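Local coordinates for protein putative hyaluronoglucosaminidase (Clostridium perfringens, PDB 6PWI) that probably acts as a family 84 hexosaminidase that cleaves N-acetylhexosamine glycosides, the chain being the part of a longer cell-wall protein that holds the catalytic barrel, at residues G181-Y186 / S210-P215; N392-D397 / I421-M426. One frame throughout, in Å; residues are numbered along the deposited sequence.

Contact 1 pairs the first two strands of a closed eight-stranded parallel barrel, 179-184 and 210-213, whereas contact 2 lays the loop after strand 387-391 against the end of the last strand, 418-423. Because the barrel closes between its first and last strands, the two contacts are direct neighbours, with centres about 9 Å apart. Their seam is a backbone one: Gly181 O lies 2.9 Å from Thr423 N, and Ile183 N lies 3.0 Å from Thr423 O, both probable hydrogen bonds. Asp299, the predicted proton donor, has its side chain about 10 Å from that of Ala214 in contact 1; contact 2 lies away from that residue and borders two ethanediol molecules, probably from the crystallisation liquor.

Contact 1 of 2, residues G181-Y186 / S210-P215; sequences GFIEGY and SYIFAP
Phe182 and Tyr211 lean against each other on the helix-facing side of two parallel strands. Their planes are nearly parallel (19°) but displaced, so the rings barely overlap; Phe182 CE1 comes to 3.4 Å from Tyr211 CD1, while Tyr211 CB lies off-centre over the Phe182 ring as a CH-pi contact. Phe182 reaches its neighbour because CG sits between its own backbone N and carbonyl carbon (chi1 54°), which carries the ring across toward 210-215. Leu199 and Met200 of helix 193-204 pack on this pair, so broad aromatic groups suit the layer between sheet and helix. Farther along the same face Glu184 runs alongside Tyr211, extended and pointing the same way, with carboxylate and phenol ring nearly coplanar (10°). Tyr211 OH donates a hydrogen bond to Glu184 OE1 at 2.7 Å, nearly along the C-O axis. That oxygen also forms a salt bridge with Arg196, and OE2 accepts from Trp191 N, so the buried carboxylate is gripped at both oxygens and probably favoured as the anion. On the other face, inside the barrel, branched Ile183 and Ile212 cross, with Ile183 CD1 3.6 Å from Ile212 CG2, and both touch Val422. Backbone bonds alternate between the strands: Phe182 N to Ser210 O (3.2 Å), Ile212 N to Phe182 O (2.9 Å) and Glu184 N to Ile212 O (3.0 Å). Strand 179-184, helix 193-204 and strand 210-213 thus form a beta-alpha-beta crossover, the repeating element of a (beta/alpha)8 TIM barrel, here its first beta-alpha-beta unit.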
ATOM      1  N   GLY A 181      -5.484   2.334  -2.670  1.00 22.98           N
ATOM      2  CA  GLY A 181      -5.491   1.195  -1.773  1.00 22.26           C
ATOM      3  C   GLY A 181      -4.768  -0.021  -2.336  1.00 22.70           C
ATOM      4  O   GLY A 181      -3.798   0.095  -3.083  1.00 22.58           O
ATOM      5  N   PHE A 182      -5.273  -1.193  -1.950  1.00 22.11           N
ATOM      6  CA  PHE A 182      -4.612  -2.455  -2.214  1.00 20.95           C
ATOM      7  C   PHE A 182      -5.675  -3.503  -2.515  1.00 20.82           C
ATOM      8  O   PHE A 182      -6.797  -3.426  -2.017  1.00 20.34           O
ATOM      9  CB  PHE A 182      -3.746  -2.851  -1.014  1.00 21.02           C
ATOM     10  CG  PHE A 182      -4.455  -2.881   0.319  1.00 21.66           C
ATOM     11  CD1 PHE A 182      -4.915  -4.080   0.857  1.00 21.46           C
ATOM     12  CD2 PHE A 182      -4.658  -1.715   1.051  1.00 21.88           C
ATOM     13  CE1 PHE A 182      -5.556  -4.108   2.090  1.00 21.55           C
ATOM     14  CE2 PHE A 182      -5.308  -1.743   2.279  1.00 21.37           C
ATOM     15  CZ  PHE A 182      -5.757  -2.940   2.797  1.00 21.06           C
ATOM     16  N   ILE A 183      -5.289  -4.481  -3.337  1.00 21.14           N
ATOM     17  CA  ILE A 183      -6.148  -5.573  -3.757  1.00 21.13           C
ATOM     18  C   ILE A 183      -5.453  -6.885  -3.412  1.00 22.22           C
ATOM     19  O   ILE A 183      -4.288  -7.079  -3.759  1.00 24.60           O
ATOM     20  CB  ILE A 183      -6.436  -5.486  -5.270  1.00 20.09           C
ATOM     21  CG1 ILE A 183      -7.310  -6.653  -5.738  1.00 19.58           C
ATOM     22  CG2 ILE A 183      -5.138  -5.394  -6.063  1.00 18.94           C
ATOM     23  CD1 ILE A 183      -7.886  -6.474  -7.119  1.00 19.14           C
ATOM     24  N   GLU A 184      -6.190  -7.781  -2.753  1.00 22.05           N
ATOM     25  CA  GLU A 184      -5.717  -9.138  -2.546  1.00 22.20           C
ATOM     26  C   GLU A 184      -5.989  -9.935  -3.821  1.00 22.38           C
ATOM     27  O   GLU A 184      -7.029 -10.573  -3.942  1.00 22.96           O
ATOM     28  CB  GLU A 184      -6.407  -9.739  -1.317  1.00 22.26           C
ATOM     29  CG  GLU A 184      -5.822 -11.068  -0.883  1.00 23.25           C
ATOM     30  CD  GLU A 184      -6.389 -11.700   0.381  1.00 24.31           C
ATOM     31  OE1 GLU A 184      -7.035 -10.979   1.191  1.00 23.27           O
ATOM     32  OE2 GLU A 184      -6.175 -12.924   0.557  1.00 25.37           O
ATOM     33  N   GLY A 185      -5.058  -9.887  -4.777  1.00 22.31           N
ATOM     34  CA  GLY A 185      -5.319 -10.452  -6.093  1.00 22.83           C
ATOM     35  C   GLY A 185      -4.138 -11.219  -6.689  1.00 24.08           C
ATOM     36  O   GLY A 185      -3.986 -11.268  -7.910  1.00 25.13           O
ATOM     37  N   TYR A 186      -3.325 -11.840  -5.826  1.00 23.71           N
ATOM     38  CA  TYR A 186      -2.169 -12.611  -6.254  1.00 24.83           C
ATOM     39  C   TYR A 186      -2.504 -14.103  -6.211  1.00 25.64           C
ATOM     40  O   TYR A 186      -3.535 -14.477  -5.672  1.00 27.51           O
ATOM     41  CB  TYR A 186      -1.005 -12.330  -5.306  1.00 23.39           C
ATOM     42  CG  TYR A 186      -1.336 -12.593  -3.859  1.00 22.98           C
ATOM     43  CD1 TYR A 186      -1.287 -13.877  -3.333  1.00 22.22           C
ATOM     44  CD2 TYR A 186      -1.728 -11.559  -3.021  1.00 22.52           C
ATOM     45  CE1 TYR A 186      -1.599 -14.121  -2.003  1.00 21.79           C
ATOM     46  CE2 TYR A 186      -2.044 -11.789  -1.692  1.00 22.00           C
ATOM     47  CZ  TYR A 186      -1.980 -13.074  -1.183  1.00 21.55           C
ATOM     48  OH  TYR A 186      -2.297 -13.300   0.122  1.00 21.55           O
ATOM     49  N   SER A 210      -9.585   2.043  -0.121  1.00 20.92           N
ATOM     50  CA  SER A 210      -9.969   0.862  -0.879  1.00 21.17           C
ATOM     51  C   SER A 210      -9.192  -0.370  -0.434  1.00 21.33           C
ATOM     52  O   SER A 210      -7.963  -0.381  -0.476  1.00 22.35           O
ATOM     53  CB  SER A 210      -9.756   1.085  -2.351  1.00 21.68           C
ATOM     54  OG  SER A 210     -10.636   2.081  -2.838  1.00 23.36           O
ATOM     55  N   TYR A 211      -9.928  -1.412  -0.040  1.00 20.57           N
ATOM     56  CA  TYR A 211      -9.380  -2.757   0.011  1.00 20.69           C
ATOM     57  C   TYR A 211     -10.231  -3.638  -0.894  1.00 20.98           C
ATOM     58  O   TYR A 211     -11.375  -3.928  -0.564  1.00 21.79           O
ATOM     59  CB  TYR A 211      -9.326  -3.298   1.443  1.00 20.42           C
ATOM     60  CG  TYR A 211      -9.156  -4.796   1.551  1.00 20.89           C
ATOM     61  CD1 TYR A 211      -8.322  -5.496   0.688  1.00 21.39           C
ATOM     62  CD2 TYR A 211      -9.812  -5.521   2.535  1.00 21.10           C
ATOM     63  CE1 TYR A 211      -8.163  -6.871   0.785  1.00 21.58           C
ATOM     64  CE2 TYR A 211      -9.666  -6.897   2.647  1.00 20.89           C
ATOM     65  CZ  TYR A 211      -8.835  -7.574   1.772  1.00 21.34           C
ATOM     66  OH  TYR A 211      -8.679  -8.924   1.880  1.00 21.96           O
ATOM     67  N   ILE A 212      -9.680  -4.020  -2.051  1.00 20.61           N
ATOM     68  CA  ILE A 212     -10.429  -4.864  -2.962  1.00 20.77           C
ATOM     69  C   ILE A 212     -10.168  -6.319  -2.597  1.00 21.71           C
ATOM     70  O   ILE A 212      -9.041  -6.800  -2.681  1.00 22.43           O
ATOM     71  CB  ILE A 212     -10.118  -4.550  -4.435  1.00 20.81           C
ATOM     72  CG1 ILE A 212     -10.467  -3.100  -4.777  1.00 20.11           C
ATOM     73  CG2 ILE A 212     -10.849  -5.528  -5.346  1.00 20.09           C
ATOM     74  CD1 ILE A 212      -9.521  -2.475  -5.765  1.00 19.83           C
ATOM     75  N   PHE A 213     -11.243  -6.985  -2.163  1.00 22.81           N
ATOM     76  CA  PHE A 213     -11.231  -8.367  -1.723  1.00 23.48           C
ATOM     77  C   PHE A 213     -11.468  -9.275  -2.929  1.00 23.49           C
ATOM     78  O   PHE A 213     -12.608  -9.442  -3.361  1.00 23.84           O
ATOM     79  CB  PHE A 213     -12.317  -8.531  -0.659  1.00 23.47           C
ATOM     80  CG  PHE A 213     -12.454  -9.896  -0.038  1.00 23.22           C
ATOM     81  CD1 PHE A 213     -11.647 -10.279   1.019  1.00 23.64           C
ATOM     82  CD2 PHE A 213     -13.424 -10.780  -0.485  1.00 23.98           C
ATOM     83  CE1 PHE A 213     -11.792 -11.528   1.604  1.00 24.08           C
ATOM     84  CE2 PHE A 213     -13.573 -12.029   0.099  1.00 23.69           C
ATOM     85  CZ  PHE A 213     -12.759 -12.398   1.147  1.00 24.05           C
ATOM     86  N   ALA A 214     -10.381  -9.852  -3.464  1.00 23.35           N
ATOM     87  CA  ALA A 214     -10.463 -10.734  -4.622  1.00 23.45           C
ATOM     88  C   ALA A 214      -9.629 -12.007  -4.428  1.00 24.13           C
ATOM     89  O   ALA A 214      -8.953 -12.454  -5.357  1.00 24.44           O
ATOM     90  CB  ALA A 214     -10.053  -9.975  -5.863  1.00 21.83           C
ATOM     91  N   PRO A 215      -9.664 -12.669  -3.248  1.00 24.62           N
ATOM     92  CA  PRO A 215      -8.809 -13.834  -3.008  1.00 25.70           C
ATOM     93  C   PRO A 215      -9.269 -15.005  -3.869  1.00 27.77           C
ATOM     94  O   PRO A 215     -10.465 -15.269  -3.971  1.00 28.79           O
ATOM     95  CB  PRO A 215      -9.001 -14.145  -1.517  1.00 25.53           C
ATOM     96  CG  PRO A 215     -10.359 -13.549  -1.169  1.00 25.95           C
ATOM     97  CD  PRO A 215     -10.564 -12.384  -2.117  1.00 25.27           C
TER

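Contact 2 of 2, residues N392-D397 / I421-M426; sequences NWPVND and IVTNPM. With EDO (1,2-ethanediol), chain D; EDO (1,2-ethanediol), chain H.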
ATOM      1  N   ASN A 392       0.914  -4.301 -10.286  1.00 18.59           N
ATOM      2  CA  ASN A 392       1.418  -5.620  -9.946  1.00 18.90           C
ATOM      3  C   ASN A 392       2.793  -5.503  -9.288  1.00 19.53           C
ATOM      4  O   ASN A 392       3.782  -6.015  -9.809  1.00 20.20           O
ATOM      5  CB  ASN A 392       1.417  -6.547 -11.164  1.00 19.05           C
ATOM      6  CG  ASN A 392       0.103  -7.280 -11.317  1.00 19.60           C
ATOM      7  OD1 ASN A 392      -0.486  -7.703 -10.325  1.00 19.81           O
ATOM      8  ND2 ASN A 392      -0.371  -7.422 -12.546  1.00 19.48           N
ATOM      9  N   TRP A 393       2.831  -4.811  -8.147  1.00 19.29           N
ATOM     10  CA  TRP A 393       3.974  -4.739  -7.254  1.00 19.84           C
ATOM     11  C   TRP A 393       3.432  -4.369  -5.879  1.00 21.16           C
ATOM     12  O   TRP A 393       2.598  -3.472  -5.782  1.00 21.77           O
ATOM     13  CB  TRP A 393       4.989  -3.689  -7.730  1.00 19.56           C
ATOM     14  CG  TRP A 393       6.083  -3.412  -6.744  1.00 19.23           C
ATOM     15  CD1 TRP A 393       7.230  -4.131  -6.563  1.00 19.64           C
ATOM     16  CD2 TRP A 393       6.138  -2.341  -5.785  1.00 18.82           C
ATOM     17  NE1 TRP A 393       7.994  -3.586  -5.563  1.00 19.18           N
ATOM     18  CE2 TRP A 393       7.351  -2.482  -5.069  1.00 19.13           C
ATOM     19  CE3 TRP A 393       5.294  -1.271  -5.469  1.00 18.33           C
ATOM     20  CZ2 TRP A 393       7.734  -1.594  -4.060  1.00 19.07           C
ATOM     21  CZ3 TRP A 393       5.672  -0.397  -4.472  1.00 18.46           C
ATOM     22  CH2 TRP A 393       6.873  -0.554  -3.779  1.00 18.76           C
ATOM     23  N   PRO A 394       3.909  -4.987  -4.776  1.00 21.33           N
ATOM     24  CA  PRO A 394       5.053  -5.892  -4.806  1.00 21.36           C
ATOM     25  C   PRO A 394       4.734  -7.384  -4.787  1.00 21.99           C
ATOM     26  O   PRO A 394       5.477  -8.161  -4.189  1.00 22.28           O
ATOM     27  CB  PRO A 394       5.691  -5.499  -3.468  1.00 21.64           C
ATOM     28  CG  PRO A 394       4.501  -5.368  -2.543  1.00 21.46           C
ATOM     29  CD  PRO A 394       3.415  -4.762  -3.409  1.00 21.51           C
ATOM     30  N   VAL A 395       3.649  -7.775  -5.464  1.00 21.76           N
ATOM     31  CA  VAL A 395       3.262  -9.176  -5.587  1.00 22.18           C
ATOM     32  C   VAL A 395       4.491 -10.024  -5.920  1.00 22.25           C
ATOM     33  O   VAL A 395       5.232  -9.719  -6.851  1.00 22.42           O
ATOM     34  CB  VAL A 395       2.120  -9.378  -6.612  1.00 21.43           C
ATOM     35  CG1 VAL A 395       2.369  -8.648  -7.924  1.00 20.63           C
ATOM     36  CG2 VAL A 395       1.828 -10.846  -6.871  1.00 20.69           C
ATOM     37  N   ASN A 396       4.678 -11.111  -5.165  1.00 23.22           N
ATOM     38  CA  ASN A 396       5.873 -11.929  -5.295  1.00 25.27           C
ATOM     39  C   ASN A 396       5.520 -13.344  -5.760  1.00 26.66           C
ATOM     40  O   ASN A 396       6.320 -14.261  -5.590  1.00 27.90           O
ATOM     41  CB  ASN A 396       6.715 -11.919  -4.011  1.00 25.22           C
ATOM     42  CG  ASN A 396       6.011 -12.518  -2.811  1.00 25.77           C
ATOM     43  OD1 ASN A 396       4.823 -12.817  -2.856  1.00 28.45           O
ATOM     44  ND2 ASN A 396       6.737 -12.698  -1.721  1.00 26.49           N
ATOM     45  N   ASP A 397       4.337 -13.524  -6.360  1.00 26.93           N
ATOM     46  CA  ASP A 397       3.997 -14.822  -6.920  1.00 26.90           C
ATOM     47  C   ASP A 397       4.882 -15.076  -8.139  1.00 26.25           C
ATOM     48  O   ASP A 397       5.042 -16.215  -8.587  1.00 26.88           O
ATOM     49  CB  ASP A 397       2.491 -14.961  -7.165  1.00 28.83           C
ATOM     50  CG  ASP A 397       1.944 -13.996  -8.199  1.00 32.88           C
ATOM     51  OD1 ASP A 397       2.770 -13.355  -8.900  1.00 34.85           O
ATOM     52  OD2 ASP A 397       0.693 -13.877  -8.288  1.00 33.99           O
ATOM     53  N   ILE A 421      -4.967   4.272  -8.063  1.00 19.94           N
ATOM     54  CA  ILE A 421      -4.052   3.147  -8.109  1.00 19.89           C
ATOM     55  C   ILE A 421      -4.295   2.230  -6.912  1.00 19.87           C
ATOM     56  O   ILE A 421      -4.549   2.697  -5.800  1.00 20.21           O
ATOM     57  CB  ILE A 421      -2.594   3.654  -8.214  1.00 19.85           C
ATOM     58  CG1 ILE A 421      -1.579   2.507  -8.247  1.00 19.90           C
ATOM     59  CG2 ILE A 421      -2.280   4.683  -7.135  1.00 18.85           C
ATOM     60  CD1 ILE A 421      -0.263   2.860  -8.918  1.00 19.85           C
ATOM     61  N   VAL A 422      -4.237   0.917  -7.162  1.00 18.91           N
ATOM     62  CA  VAL A 422      -4.174  -0.060  -6.086  1.00 18.05           C
ATOM     63  C   VAL A 422      -2.935  -0.928  -6.278  1.00 17.75           C
ATOM     64  O   VAL A 422      -2.545  -1.207  -7.408  1.00 18.53           O
ATOM     65  CB  VAL A 422      -5.454  -0.909  -5.974  1.00 17.51           C
ATOM     66  CG1 VAL A 422      -6.645  -0.081  -5.524  1.00 17.28           C
ATOM     67  CG2 VAL A 422      -5.771  -1.678  -7.245  1.00 16.82           C
ATOM     68  N   THR A 423      -2.322  -1.334  -5.163  1.00 17.56           N
ATOM     69  CA  THR A 423      -1.184  -2.240  -5.171  1.00 18.04           C
ATOM     70  C   THR A 423      -1.652  -3.677  -4.943  1.00 18.37           C
ATOM     71  O   THR A 423      -2.431  -3.955  -4.039  1.00 18.40           O
ATOM     72  CB  THR A 423      -0.127  -1.825  -4.137  1.00 17.90           C
ATOM     73  OG1 THR A 423       0.760  -2.929  -3.974  1.00 19.49           O
ATOM     74  CG2 THR A 423      -0.693  -1.494  -2.776  1.00 17.32           C
ATOM     75  N   ASN A 424      -1.161  -4.594  -5.775  1.00 19.68           N
ATOM     76  CA  ASN A 424      -1.382  -6.019  -5.583  1.00 20.65           C
ATOM     77  C   ASN A 424      -0.179  -6.566  -4.811  1.00 21.52           C
ATOM     78  O   ASN A 424       0.886  -6.758  -5.389  1.00 22.23           O
ATOM     79  CB  ASN A 424      -1.604  -6.702  -6.936  1.00 20.52           C
ATOM     80  CG  ASN A 424      -1.846  -8.193  -6.846  1.00 20.67           C
ATOM     81  OD1 ASN A 424      -2.376  -8.672  -5.850  1.00 21.83           O
ATOM     82  ND2 ASN A 424      -1.478  -8.931  -7.883  1.00 20.15           N
ATOM     83  N   PRO A 425      -0.266  -6.753  -3.473  1.00 22.06           N
ATOM     84  CA  PRO A 425       0.916  -7.026  -2.655  1.00 23.01           C
ATOM     85  C   PRO A 425       1.270  -8.507  -2.547  1.00 24.24           C
ATOM     86  O   PRO A 425       0.707  -9.329  -3.271  1.00 24.51           O
ATOM     87  CB  PRO A 425       0.530  -6.444  -1.285  1.00 22.45           C
ATOM     88  CG  PRO A 425      -0.855  -5.842  -1.484  1.00 22.77           C
ATOM     89  CD  PRO A 425      -1.465  -6.601  -2.645  1.00 22.40           C
ATOM     90  N   MET A 426       2.211  -8.813  -1.639  1.00 24.62           N
ATOM     91  CA  MET A 426       2.758 -10.148  -1.437  1.00 25.46           C
ATOM     92  C   MET A 426       1.809 -10.972  -0.574  1.00 26.07           C
ATOM     93  O   MET A 426       0.952 -10.423   0.109  1.00 26.95           O
ATOM     94  CB  MET A 426       4.093 -10.074  -0.695  1.00 24.78           C
ATOM     95  CG  MET A 426       5.149  -9.256  -1.391  1.00 24.19           C
ATOM     96  SD  MET A 426       6.617  -9.123  -0.337  1.00 25.25           S
ATOM     97  CE  MET A 426       6.268  -7.574   0.498  1.00 24.58           C
TER
HETATM   98  C1  EDO D 702       0.610 -11.103 -10.710  1.00 37.02           C
HETATM   99  O1  EDO D 702      -0.228 -11.822  -9.823  1.00 37.39           O
HETATM  100  C2  EDO D 702       0.962 -11.864 -11.929  1.00 38.35           C
HETATM  101  O2  EDO D 702       1.779 -12.990 -11.674  1.00 39.31           O
HETATM  102  C1  EDO H 706      -5.643  -8.887 -13.796  1.00 38.62           C
HETATM  103  O1  EDO H 706      -6.220 -10.029 -13.174  1.00 38.35           O
HETATM  104  C2  EDO H 706      -4.512  -8.273 -13.048  1.00 40.13           C
HETATM  105  O2  EDO H 706      -3.338  -9.074 -12.846  1.00 41.07           O
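Asn424, just past the last barrel strand, lies alongside Asn392 of the loop 392-397, and its side chain can be followed outward. Asn424 CB lies 3.7 Å from Asn392 OD1. With CG anti to the backbone N (chi1 -180°), the chain then runs beside Asn392, and Asn424 CG passes 4.1 Å from Val395 CB. At the tip the two amide atoms part. Asn424 ND2 donates to Asn392 OD1 at 2.9 Å in a nearly straight bond (171°), with that oxygen lying in the plane of the Asn424 amide, although the two amide planes are turned 59° apart. Asn424 OD1 accepts from Gly185 N of segment 181-186. An asparagine fits here because it offers a donor and an acceptor at once; Asn392 OD1 also accepts from Trp390 NE1, and Asn392 ND2 donates to Ile367 O.

Thr423, one residue earlier, donates a hydrogen bond from OG1 to Trp393 O at 2.6 Å, holding the carbonyl of the cis Trp393-Pro394 peptide bond itself. The ring of Pro394 then packs on the other segment, Pro394 CD 4.0 Å from Pro425 CB and Pro394 CG 4.1 Å from Met426 CG. The flexible Met426 side chain also crosses that of Asn396 at about a right angle, while Asn396 ND2 is bonded to Arg402 O. The bond from Val395 N to Asn424 O is bent and weak.

Amides and a hydroxyl, rather than formal charges, therefore join the loop to the strand: directional bonds fix the buried tips of Asn392 and Asn424, while at the other side of the loop Pro394 packs next to Thr423, Pro425 and Met426.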